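Local coordinates for hypothetical protein (Ruminococcus gnavus, PDB 4QAN), which is of unknown function but has a cystatin-like fold, as a divergent member of the NTF2-like superfamily, and can bind a metal ion, at residues Ala224-Ile229 / Ile308-Ile313; Ala326-Tyr331 / Asn335-Tyr340. All blocks are in the same frame, centred on the assembly; numbering follows the deposited sequence.

Contact 1 (Ala224-Ile229 / Ile308-Ile313); sequences AVEQFI and IKVIPI
Helix packing against a curved sheet, the core arrangement of the cystatin-like fold, brings V225 of helix 221-234 up to V310 of strand 305-314. The contact is small, 118 Å² in all, and wholly apolar; no hydrogen bond joins 224-229 to 308-313. Both valines direct CB at the opposing segment, and the two side chains meet obliquely. V310 does most of the touching with CG2, which lies beside its own backbone N, while CG1 is anti to that nitrogen (chi1 -180°). This turns both methyl groups of V310 to the helix, CG1 coming to 4.2 Å from CB of V225. E226, one residue on, flanks the pair with the aliphatic part of its chain: its CG stands 4.3 Å from V310 CG2, and its carboxylate extends beyond at the exposed margin.

V225 also rests on Y340 and L342 of strand 334-344, and V310 touches Y325 of strand 322-331, so the valine pair belongs to a broader apolar layer between helix and sheet. The next turn of the helix is held to this one by the backbone bond from I229 N to V225 O, 3.0 Å long. Just before V310 in the strand, I308 and K309 both face L328 of strand 322-331, a classic beta bulge. The tightest approach across the contact is methyl to methyl, V225 CG1 lying 3.8 Å from V310 CG2.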
ATOM      1  N   ALA A 224      21.035  -3.137  11.858  1.00 30.69           N
ATOM      2  CA  ALA A 224      19.667  -2.847  11.418  1.00 29.29           C
ATOM      3  C   ALA A 224      19.570  -2.955   9.900  1.00 29.22           C
ATOM      4  O   ALA A 224      18.653  -3.588   9.375  1.00 27.56           O
ATOM      5  CB  ALA A 224      19.239  -1.466  11.882  1.00 29.07           C
ATOM      6  N   VAL A 225      20.543  -2.345   9.214  1.00 29.09           N
ATOM      7  CA  VAL A 225      20.614  -2.351   7.763  1.00 28.53           C
ATOM      8  C   VAL A 225      20.860  -3.771   7.255  1.00 28.73           C
ATOM      9  O   VAL A 225      20.213  -4.211   6.293  1.00 27.83           O
ATOM     10  CB  VAL A 225      21.722  -1.390   7.257  1.00 31.46           C
ATOM     11  CG1 VAL A 225      21.894  -1.493   5.753  1.00 30.46           C
ATOM     12  CG2 VAL A 225      21.394   0.041   7.659  1.00 30.43           C
ATOM     13  N   GLU A 226      21.769  -4.486   7.919  1.00 28.12           N
ATOM     14  CA  GLU A 226      22.081  -5.877   7.561  1.00 29.22           C
ATOM     15  C   GLU A 226      20.853  -6.793   7.636  1.00 28.64           C
ATOM     16  O   GLU A 226      20.603  -7.573   6.713  1.00 27.52           O
ATOM     17  CB  GLU A 226      23.216  -6.426   8.429  1.00 30.32           C
ATOM     18  CG  GLU A 226      24.593  -5.866   8.049  1.00 33.60           C
ATOM     19  CD  GLU A 226      25.597  -5.796   9.214  1.00 40.47           C
ATOM     20  OE1 GLU A 226      25.326  -6.358  10.304  1.00 40.31           O
ATOM     21  OE2 GLU A 226      26.672  -5.155   9.051  1.00 43.75           O
ATOM     22  N   GLN A 227      20.069  -6.685   8.701  1.00 27.01           N
ATOM     23  CA  GLN A 227      18.943  -7.588   8.866  1.00 28.09           C
ATOM     24  C   GLN A 227      17.779  -7.208   8.010  1.00 27.17           C
ATOM     25  O   GLN A 227      17.004  -8.072   7.649  1.00 27.28           O
ATOM     26  CB  GLN A 227      18.490  -7.701  10.323  1.00 30.57           C
ATOM     27  CG  GLN A 227      19.343  -8.630  11.178  1.00 33.77           C
ATOM     28  CD  GLN A 227      19.367 -10.050  10.636  1.00 37.29           C
ATOM     29  OE1 GLN A 227      20.401 -10.513  10.173  1.00 33.81           O
ATOM     30  NE2 GLN A 227      18.212 -10.743  10.679  1.00 34.70           N
ATOM     31  N   PHE A 228      17.633  -5.910   7.737  1.00 28.14           N
ATOM     32  CA  PHE A 228      16.684  -5.392   6.749  1.00 26.93           C
ATOM     33  C   PHE A 228      16.931  -6.015   5.369  1.00 25.39           C
ATOM     34  O   PHE A 228      16.024  -6.579   4.760  1.00 26.03           O
ATOM     35  CB  PHE A 228      16.820  -3.867   6.709  1.00 28.80           C
ATOM     36  CG  PHE A 228      16.069  -3.184   5.586  1.00 30.07           C
ATOM     37  CD1 PHE A 228      14.691  -3.045   5.632  1.00 30.43           C
ATOM     38  CD2 PHE A 228      16.756  -2.610   4.525  1.00 29.44           C
ATOM     39  CE1 PHE A 228      14.013  -2.376   4.626  1.00 30.77           C
ATOM     40  CE2 PHE A 228      16.075  -1.938   3.520  1.00 31.82           C
ATOM     41  CZ  PHE A 228      14.697  -1.832   3.572  1.00 29.14           C
ATOM     42  N   ILE A 229      18.177  -5.967   4.904  1.00 25.31           N
ATOM     43  CA  ILE A 229      18.548  -6.624   3.647  1.00 26.00           C
ATOM     44  C   ILE A 229      18.391  -8.150   3.690  1.00 27.44           C
ATOM     45  O   ILE A 229      18.014  -8.760   2.701  1.00 29.36           O
ATOM     46  CB  ILE A 229      19.969  -6.196   3.202  1.00 27.69           C
ATOM     47  CG1 ILE A 229      19.984  -4.680   2.910  1.00 28.08           C
ATOM     48  CG2 ILE A 229      20.458  -7.005   2.007  1.00 29.17           C
ATOM     49  CD1 ILE A 229      18.978  -4.198   1.879  1.00 26.30           C
ATOM     50  N   ILE A 308      27.747  -5.511   0.615  1.00 38.97           N
ATOM     51  CA  ILE A 308      29.199  -5.630   0.760  1.00 37.75           C
ATOM     52  C   ILE A 308      29.663  -4.916   2.037  1.00 38.92           C
ATOM     53  O   ILE A 308      30.524  -5.408   2.763  1.00 38.67           O
ATOM     54  CB  ILE A 308      29.926  -5.047  -0.464  1.00 43.07           C
ATOM     55  CG1 ILE A 308      29.607  -5.872  -1.715  1.00 45.83           C
ATOM     56  CG2 ILE A 308      31.438  -5.027  -0.246  1.00 44.20           C
ATOM     57  CD1 ILE A 308      29.915  -5.149  -3.005  1.00 49.89           C
ATOM     58  N   LYS A 309      29.081  -3.752   2.302  1.00 37.90           N
ATOM     59  CA  LYS A 309      29.482  -2.919   3.418  1.00 38.78           C
ATOM     60  C   LYS A 309      28.395  -1.897   3.764  1.00 37.15           C
ATOM     61  O   LYS A 309      27.717  -1.375   2.876  1.00 34.93           O
ATOM     62  CB  LYS A 309      30.777  -2.193   3.062  1.00 42.57           C
ATOM     63  CG  LYS A 309      31.632  -1.835   4.263  1.00 45.03           C
ATOM     64  CD  LYS A 309      33.075  -1.637   3.834  1.00 51.76           C
ATOM     65  CE  LYS A 309      33.953  -1.153   4.973  1.00 52.70           C
ATOM     66  NZ  LYS A 309      35.320  -0.920   4.451  1.00 58.42           N
ATOM     67  N   VAL A 310      28.220  -1.643   5.059  1.00 36.05           N
ATOM     68  CA  VAL A 310      27.403  -0.539   5.556  1.00 34.39           C
ATOM     69  C   VAL A 310      28.340   0.527   6.135  1.00 37.96           C
ATOM     70  O   VAL A 310      29.019   0.279   7.129  1.00 39.46           O
ATOM     71  CB  VAL A 310      26.444  -1.024   6.637  1.00 33.43           C
ATOM     72  CG1 VAL A 310      25.581   0.135   7.148  1.00 31.48           C
ATOM     73  CG2 VAL A 310      25.597  -2.159   6.079  1.00 32.68           C
ATOM     74  N   ILE A 311      28.391   1.701   5.507  1.00 36.61           N
ATOM     75  CA  ILE A 311      29.468   2.654   5.781  1.00 36.42           C
ATOM     76  C   ILE A 311      28.929   3.956   6.347  1.00 36.76           C
ATOM     77  O   ILE A 311      28.062   4.573   5.730  1.00 38.58           O
ATOM     78  CB  ILE A 311      30.251   2.995   4.502  1.00 36.29           C
ATOM     79  CG1 ILE A 311      30.679   1.714   3.788  1.00 37.44           C
ATOM     80  CG2 ILE A 311      31.460   3.842   4.848  1.00 36.69           C
ATOM     81  CD1 ILE A 311      31.189   1.954   2.392  1.00 40.86           C
ATOM     82  N   PRO A 312      29.463   4.403   7.497  1.00 35.84           N
ATOM     83  CA  PRO A 312      28.935   5.623   8.079  1.00 36.87           C
ATOM     84  C   PRO A 312      29.244   6.836   7.222  1.00 41.07           C
ATOM     85  O   PRO A 312      30.361   6.976   6.680  1.00 42.16           O
ATOM     86  CB  PRO A 312      29.683   5.725   9.419  1.00 39.89           C
ATOM     87  CG  PRO A 312      30.983   5.031   9.163  1.00 39.22           C
ATOM     88  CD  PRO A 312      30.622   3.889   8.252  1.00 37.28           C
ATOM     89  N   ILE A 313      28.258   7.717   7.099  1.00 41.13           N
ATOM     90  CA  ILE A 313      28.468   9.000   6.445  1.00 40.89           C
ATOM     91  C   ILE A 313      28.763  10.055   7.507  1.00 42.97           C
ATOM     92  O   ILE A 313      28.022  10.197   8.478  1.00 45.19           O
ATOM     93  CB  ILE A 313      27.227   9.385   5.622  1.00 38.98           C
ATOM     94  CG1 ILE A 313      26.965   8.319   4.547  1.00 35.82           C
ATOM     95  CG2 ILE A 313      27.377  10.765   4.996  1.00 37.99           C
ATOM     96  CD1 ILE A 313      25.612   8.462   3.875  1.00 36.23           C
TER

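Contact 2 (Ala326-Tyr331 / Asn335-Tyr340); sequences AGLYSY and NYLTGY
Y329 OH forms two short hydrogen bonds on one face of this beta hairpin, each 2.6 Å long, to T338 OG1 and to Y340 OH. The two tyrosines approach from opposite directions, and Y340 OH meets the Y329 ring at its edge, in plane. T338 contributes OG1 from between its backbone N and carbonyl carbon (chi1 74°), while its CG2 lies 3.5 Å from Y329 CE1. A phenylalanine in place of Y329 would probably leave both hydroxyls without this shared partner and Y340 freer to shift.

G327 and T338 form an antiparallel hydrogen-bonded pair, with G327 N to T338 O at 2.8 Å. Farther along, Y329 O accepts from N335 ND2 at 3.1 Å, nearly straight (171°), and, by a longer bond, from Y336 N, which stands above the carbonyl plane on the opposite face; K371 binds N335 OD1. On the other side of the sheet, L337 CD1 packs 4.2 Å from A326 CB and 4.3 Å from L328 CD1.

Helix 371-378 packs on this leucine face, and strand 367-369, an antiparallel neighbour of 334-344, adds L369 and M367 beside the leucines, whereas F274 of helix 254-275 meets the rings of Y329 and Y336 edge-to-face.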
ATOM      1  N   ALA A 326      25.635   4.697   4.322  1.00 37.94           N
ATOM      2  CA  ALA A 326      25.565   4.234   2.939  1.00 34.50           C
ATOM      3  C   ALA A 326      25.625   2.726   2.888  1.00 34.09           C
ATOM      4  O   ALA A 326      26.405   2.110   3.592  1.00 36.96           O
ATOM      5  CB  ALA A 326      26.709   4.825   2.130  1.00 37.37           C
ATOM      6  N   GLY A 327      24.776   2.129   2.064  1.00 39.21           N
ATOM      7  CA  GLY A 327      24.814   0.694   1.790  1.00 36.31           C
ATOM      8  C   GLY A 327      25.548   0.480   0.472  1.00 35.04           C
ATOM      9  O   GLY A 327      25.259   1.160  -0.516  1.00 34.57           O
ATOM     10  N   LEU A 328      26.523  -0.423   0.469  1.00 35.46           N
ATOM     11  CA  LEU A 328      27.214  -0.825  -0.758  1.00 38.47           C
ATOM     12  C   LEU A 328      26.832  -2.271  -1.048  1.00 39.00           C
ATOM     13  O   LEU A 328      26.922  -3.122  -0.161  1.00 39.93           O
ATOM     14  CB  LEU A 328      28.728  -0.683  -0.599  1.00 38.79           C
ATOM     15  CG  LEU A 328      29.601  -1.145  -1.761  1.00 39.58           C
ATOM     16  CD1 LEU A 328      29.360  -0.265  -2.972  1.00 40.97           C
ATOM     17  CD2 LEU A 328      31.078  -1.129  -1.380  1.00 42.48           C
ATOM     18  N   TYR A 329      26.383  -2.539  -2.277  1.00 36.11           N
ATOM     19  CA  TYR A 329      25.741  -3.808  -2.604  1.00 35.73           C
ATOM     20  C   TYR A 329      26.363  -4.504  -3.803  1.00 37.47           C
ATOM     21  O   TYR A 329      27.019  -3.880  -4.626  1.00 35.48           O
ATOM     22  CB  TYR A 329      24.259  -3.603  -2.957  1.00 35.50           C
ATOM     23  CG  TYR A 329      23.418  -2.860  -1.940  1.00 33.80           C
ATOM     24  CD1 TYR A 329      23.487  -1.481  -1.841  1.00 32.68           C
ATOM     25  CD2 TYR A 329      22.531  -3.534  -1.111  1.00 35.32           C
ATOM     26  CE1 TYR A 329      22.726  -0.801  -0.936  1.00 32.52           C
ATOM     27  CE2 TYR A 329      21.738  -2.855  -0.204  1.00 34.26           C
ATOM     28  CZ  TYR A 329      21.848  -1.477  -0.121  1.00 35.53           C
ATOM     29  OH  TYR A 329      21.092  -0.761   0.769  1.00 32.26           O
ATOM     30  N   SER A 330      26.123  -5.807  -3.878  1.00 35.98           N
ATOM     31  CA  SER A 330      26.177  -6.551  -5.125  1.00 35.76           C
ATOM     32  C   SER A 330      24.784  -7.128  -5.330  1.00 34.84           C
ATOM     33  O   SER A 330      24.323  -7.956  -4.537  1.00 37.10           O
ATOM     34  CB  SER A 330      27.212  -7.685  -5.072  1.00 35.63           C
ATOM     35  OG  SER A 330      27.062  -8.577  -6.177  1.00 35.03           O
ATOM     36  N   TYR A 331      24.108  -6.666  -6.373  1.00 35.09           N
ATOM     37  CA  TYR A 331      22.848  -7.255  -6.798  1.00 35.35           C
ATOM     38  C   TYR A 331      23.147  -8.102  -8.013  1.00 35.00           C
ATOM     39  O   TYR A 331      23.308  -7.574  -9.111  1.00 37.80           O
ATOM     40  CB  TYR A 331      21.801  -6.192  -7.167  1.00 33.66           C
ATOM     41  CG  TYR A 331      20.538  -6.813  -7.742  1.00 37.09           C
ATOM     42  CD1 TYR A 331      19.665  -7.530  -6.922  1.00 35.72           C
ATOM     43  CD2 TYR A 331      20.231  -6.726  -9.100  1.00 35.57           C
ATOM     44  CE1 TYR A 331      18.517  -8.110  -7.427  1.00 34.91           C
ATOM     45  CE2 TYR A 331      19.080  -7.316  -9.610  1.00 35.57           C
ATOM     46  CZ  TYR A 331      18.228  -8.005  -8.766  1.00 35.75           C
ATOM     47  OH  TYR A 331      17.082  -8.618  -9.245  1.00 37.90           O
ATOM     48  N   ASN A 335      27.068  -3.710  -8.871  1.00 39.49           N
ATOM     49  CA  ASN A 335      27.279  -2.953  -7.639  1.00 38.75           C
ATOM     50  C   ASN A 335      26.496  -1.666  -7.608  1.00 41.41           C
ATOM     51  O   ASN A 335      26.466  -0.923  -8.595  1.00 41.58           O
ATOM     52  CB  ASN A 335      28.756  -2.629  -7.468  1.00 41.29           C
ATOM     53  CG  ASN A 335      29.602  -3.867  -7.436  1.00 43.13           C
ATOM     54  OD1 ASN A 335      30.480  -4.056  -8.278  1.00 44.13           O
ATOM     55  ND2 ASN A 335      29.317  -4.742  -6.482  1.00 40.27           N
ATOM     56  N   TYR A 336      25.875  -1.407  -6.457  1.00 39.21           N
ATOM     57  CA  TYR A 336      25.063  -0.219  -6.256  1.00 37.12           C
ATOM     58  C   TYR A 336      25.380   0.417  -4.912  1.00 36.00           C
ATOM     59  O   TYR A 336      25.964  -0.211  -4.027  1.00 35.31           O
ATOM     60  CB  TYR A 336      23.576  -0.575  -6.300  1.00 37.62           C
ATOM     61  CG  TYR A 336      23.118  -1.101  -7.637  1.00 40.21           C
ATOM     62  CD1 TYR A 336      23.238  -2.456  -7.956  1.00 41.78           C
ATOM     63  CD2 TYR A 336      22.587  -0.246  -8.597  1.00 39.67           C
ATOM     64  CE1 TYR A 336      22.827  -2.943  -9.188  1.00 40.86           C
ATOM     65  CE2 TYR A 336      22.175  -0.721  -9.837  1.00 40.76           C
ATOM     66  CZ  TYR A 336      22.299  -2.069 -10.128  1.00 40.06           C
ATOM     67  OH  TYR A 336      21.896  -2.546 -11.348  1.00 40.67           O
ATOM     68  N   LEU A 337      24.996   1.678  -4.785  1.00 34.91           N
ATOM     69  CA  LEU A 337      25.000   2.369  -3.523  1.00 33.64           C
ATOM     70  C   LEU A 337      23.564   2.804  -3.209  1.00 33.50           C
ATOM     71  O   LEU A 337      22.825   3.222  -4.099  1.00 32.45           O
ATOM     72  CB  LEU A 337      25.895   3.592  -3.600  1.00 35.91           C
ATOM     73  CG  LEU A 337      26.337   4.163  -2.252  1.00 40.99           C
ATOM     74  CD1 LEU A 337      27.507   3.355  -1.693  1.00 42.75           C
ATOM     75  CD2 LEU A 337      26.734   5.624  -2.381  1.00 39.81           C
ATOM     76  N   THR A 338      23.176   2.703  -1.944  1.00 30.78           N
ATOM     77  CA  THR A 338      22.006   3.414  -1.457  1.00 31.11           C
ATOM     78  C   THR A 338      22.303   4.111  -0.147  1.00 29.58           C
ATOM     79  O   THR A 338      23.322   3.854   0.471  1.00 30.18           O
ATOM     80  CB  THR A 338      20.846   2.458  -1.186  1.00 29.15           C
ATOM     81  OG1 THR A 338      21.119   1.705   0.015  1.00 31.83           O
ATOM     82  CG2 THR A 338      20.637   1.543  -2.386  1.00 28.76           C
ATOM     83  N   GLY A 339      21.372   4.958   0.274  1.00 29.43           N
ATOM     84  CA  GLY A 339      21.472   5.702   1.514  1.00 32.24           C
ATOM     85  C   GLY A 339      20.412   5.346   2.533  1.00 30.71           C
ATOM     86  O   GLY A 339      19.271   5.040   2.181  1.00 33.52           O
ATOM     87  N   TYR A 340      20.806   5.387   3.802  1.00 31.35           N
ATOM     88  CA  TYR A 340      19.906   5.157   4.930  1.00 31.44           C
ATOM     89  C   TYR A 340      20.029   6.288   5.925  1.00 31.81           C
ATOM     90  O   TYR A 340      21.085   6.904   6.058  1.00 31.01           O
ATOM     91  CB  TYR A 340      20.265   3.867   5.662  1.00 31.10           C
ATOM     92  CG  TYR A 340      20.032   2.602   4.888  1.00 27.69           C
ATOM     93  CD1 TYR A 340      20.982   2.133   3.988  1.00 27.76           C
ATOM     94  CD2 TYR A 340      18.879   1.868   5.073  1.00 26.90           C
ATOM     95  CE1 TYR A 340      20.781   0.968   3.284  1.00 27.46           C
ATOM     96  CE2 TYR A 340      18.662   0.708   4.374  1.00 27.69           C
ATOM     97  CZ  TYR A 340      19.626   0.253   3.488  1.00 28.07           C
ATOM     98  OH  TYR A 340      19.400  -0.899   2.798  1.00 29.23           O
TER

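Overall arrangement
From the N terminus, the chain passes through several helices and a separate five-strand antiparallel sheet before reaching helix 221-234. Contact 1 then closes a long, largely helical excursion of 78 residues, which includes helix 254-275, by bringing strand 305-314 back to that helix. Contact 2 follows in series and closes only the tight turn between strands 322-331 and 334-344, so the two neither nest nor cross. Their centres are 8 Å apart, and strands 305-314 and 322-331 are antiparallel neighbours in one mixed sheet, where I311 N probably bonds to A326 O. I229 CD1 also packs on Y340 OH, tying the helix directly to the hairpin.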